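Local coordinates for EST1E (Clostridium proteoclasticum, PDB 2WTM), which hydrolyses ester bonds as a promiscuous feruloyl esterase, probably by the serine-hydrolase mechanism of the alpha/beta-hydrolase superfamily, at residues L128-P133 with K190-V195. Residues are numbered along the deposited sequence; the frame is centred on the assembly and turned at random.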
loop_
_atom_site.group_PDB
_atom_site.type_symbol
_atom_site.label_atom_id
_atom_site.label_comp_id
_atom_site.label_asym_id
_atom_site.label_seq_id
_atom_site.Cartn_x
_atom_site.Cartn_y
_atom_site.Cartn_z
ATOM N N LEU A 128 9.462 -18.777 -5.124
ATOM C CA LEU A 128 9.852 -17.466 -4.576
ATOM C C LEU A 128 11.239 -17.586 -4.019
ATOM O O LEU A 128 11.558 -18.525 -3.269
ATOM C CB LEU A 128 8.866 -17.108 -3.454
ATOM C CG LEU A 128 9.253 -15.895 -2.660
ATOM C CD1 LEU A 128 9.201 -14.631 -3.440
ATOM C CD2 LEU A 128 8.309 -15.829 -1.509
ATOM N N ILE A 129 12.074 -16.615 -4.346
ATOM C CA ILE A 129 13.462 -16.539 -3.871
ATOM C C ILE A 129 13.828 -15.214 -3.204
ATOM O O ILE A 129 14.318 -14.312 -3.865
ATOM C CB ILE A 129 14.441 -16.818 -5.031
ATOM C CG1 ILE A 129 14.020 -18.109 -5.728
ATOM C CG2 ILE A 129 15.840 -16.962 -4.446
ATOM C CD1 ILE A 129 14.833 -18.402 -6.953
ATOM N N PRO A 130 13.615 -15.108 -1.886
ATOM C CA PRO A 130 14.076 -13.904 -1.200
ATOM C C PRO A 130 15.548 -14.031 -0.840
ATOM O O PRO A 130 15.905 -14.860 -0.018
ATOM C CB PRO A 130 13.144 -13.846 0.021
ATOM C CG PRO A 130 12.077 -14.817 -0.261
ATOM C CD PRO A 130 12.789 -15.914 -1.007
ATOM N N LEU A 131 16.354 -13.128 -1.360
ATOM C CA LEU A 131 17.801 -13.094 -1.140
ATOM C C LEU A 131 18.110 -12.070 -0.018
ATOM O O LEU A 131 17.786 -10.903 -0.203
ATOM C CB LEU A 131 18.502 -12.745 -2.437
ATOM C CG LEU A 131 18.289 -13.681 -3.591
ATOM C CD1 LEU A 131 18.758 -13.104 -4.927
ATOM C CD2 LEU A 131 18.841 -15.072 -3.350
ATOM N N SER A 132 18.568 -12.555 1.178
ATOM C CA SER A 132 18.811 -11.698 2.341
ATOM C C SER A 132 17.688 -10.686 2.525
ATOM O O SER A 132 17.923 -9.464 2.588
ATOM C CB SER A 132 20.178 -11.003 2.149
ATOM O OG SER A 132 21.203 -12.042 1.960
ATOM N N PRO A 133 16.452 -11.217 2.625
ATOM C CA PRO A 133 15.318 -10.294 2.623
ATOM C C PRO A 133 15.271 -9.392 3.818
ATOM O O PRO A 133 15.547 -9.854 4.942
ATOM C CB PRO A 133 14.138 -11.239 2.599
ATOM C CG PRO A 133 14.619 -12.489 3.230
ATOM C CD PRO A 133 15.997 -12.620 2.775
ATOM N N LYS A 190 3.690 -22.102 -1.554
ATOM C CA LYS A 190 4.458 -22.712 -2.657
ATOM C C LYS A 190 5.950 -22.673 -2.277
ATOM O O LYS A 190 6.316 -22.160 -1.247
ATOM C CB LYS A 190 4.173 -22.057 -4.003
ATOM C CG LYS A 190 2.761 -22.254 -4.489
ATOM C CD LYS A 190 2.463 -21.588 -5.740
ATOM C CE LYS A 190 1.080 -21.870 -6.302
ATOM N NZ LYS A 190 0.826 -20.949 -7.503
ATOM N N PRO A 191 6.819 -23.301 -3.080
ATOM C CA PRO A 191 8.188 -23.366 -2.703
ATOM C C PRO A 191 8.905 -22.019 -2.603
ATOM O O PRO A 191 8.754 -21.175 -3.492
ATOM C CB PRO A 191 8.847 -24.200 -3.813
ATOM C CG PRO A 191 7.693 -25.029 -4.303
ATOM C CD PRO A 191 6.567 -24.032 -4.323
ATOM N N VAL A 192 9.679 -21.906 -1.534
ATOM C CA VAL A 192 10.512 -20.767 -1.225
ATOM C C VAL A 192 11.970 -21.154 -0.965
ATOM O O VAL A 192 12.231 -22.150 -0.273
ATOM C CB VAL A 192 9.936 -20.007 0.020
ATOM C CG1 VAL A 192 10.737 -18.823 0.340
ATOM C CG2 VAL A 192 8.512 -19.686 -0.207
ATOM N N LEU A 193 12.905 -20.356 -1.535
ATOM C CA LEU A 193 14.319 -20.452 -1.183
ATOM C C LEU A 193 14.793 -19.149 -0.613
ATOM O O LEU A 193 14.823 -18.126 -1.327
ATOM C CB LEU A 193 15.201 -20.782 -2.375
ATOM C CG LEU A 193 16.707 -20.740 -2.184
ATOM C CD1 LEU A 193 17.184 -21.956 -1.392
ATOM C CD2 LEU A 193 17.458 -20.750 -3.536
ATOM N N ILE A 194 15.107 -19.157 0.684
ATOM C CA ILE A 194 15.767 -17.975 1.282
ATOM C C ILE A 194 17.237 -18.221 1.332
ATOM O O ILE A 194 17.669 -19.308 1.773
ATOM C CB ILE A 194 15.235 -17.602 2.686
ATOM C CG1 ILE A 194 13.784 -17.193 2.568
ATOM C CG2 ILE A 194 16.061 -16.478 3.246
ATOM C CD1 ILE A 194 13.173 -16.944 3.948
ATOM N N VAL A 195 18.002 -17.251 0.859
ATOM C CA VAL A 195 19.489 -17.265 0.982
ATOM C C VAL A 195 19.906 -16.120 1.873
ATOM O O VAL A 195 19.284 -15.031 1.815
ATOM C CB VAL A 195 20.133 -17.112 -0.425
ATOM C CG1 VAL A 195 21.657 -17.275 -0.283
ATOM C CG2 VAL A 195 19.550 -18.103 -1.354
#
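P130 sets CD of its ring against both V192 and I194, crossing each at about a right angle, with CD 3.8 Å from CG1 of V192 and 3.9 Å from CG1 of I194. V192 offers that methyl because its CG1 is trans to the backbone N (chi1 -178°); its other methyl, CG2, meets CD2 of L128, the two side chains lying side by side. Farther along, CG2 of I194 meets CD of P133. L128 and P130 share one face of the sheet with V192 and I194, and P133, in the loop that follows, packs on the same side. On the other face CD2 of L131 packs 3.7 Å from CG2 of V195, the two side chains pointing the same way, and the CG2 branch of I129 meets CD2 of L193.

The pairing is parallel, the strand axes diverging by only 11°, and shows how such a sheet accommodates a proline. L128 gives its N-H to P191 O, and L193 N donates to L128 O at 2.9 Å. P130 has no N-H to give, and L193 O instead faces its CD at 3.0 Å and the CA of I129. The carbonyl of P130 still serves: V195 N reaches P130 O at 3.3 Å, tilted 22° from the carbonyl plane, and S132 N closes on V195 O at 2.7 Å. S132 turns its hydroxyl to Y230, while its side chain also touches D200 of the probable Ser-His-Asp triad, placing this end of the pairing beside the presumed active site.

These are adjacent strands of the alpha/beta-hydrolase sheet, 125-131 bordered by 99-107 and 192-197 by the outermost strand 218-223. Helix 109-120 covers L128, P130 and P133 through V114, M115 and A118, whereas helix 234-249 packs F244 against I129 and L193 on the other face.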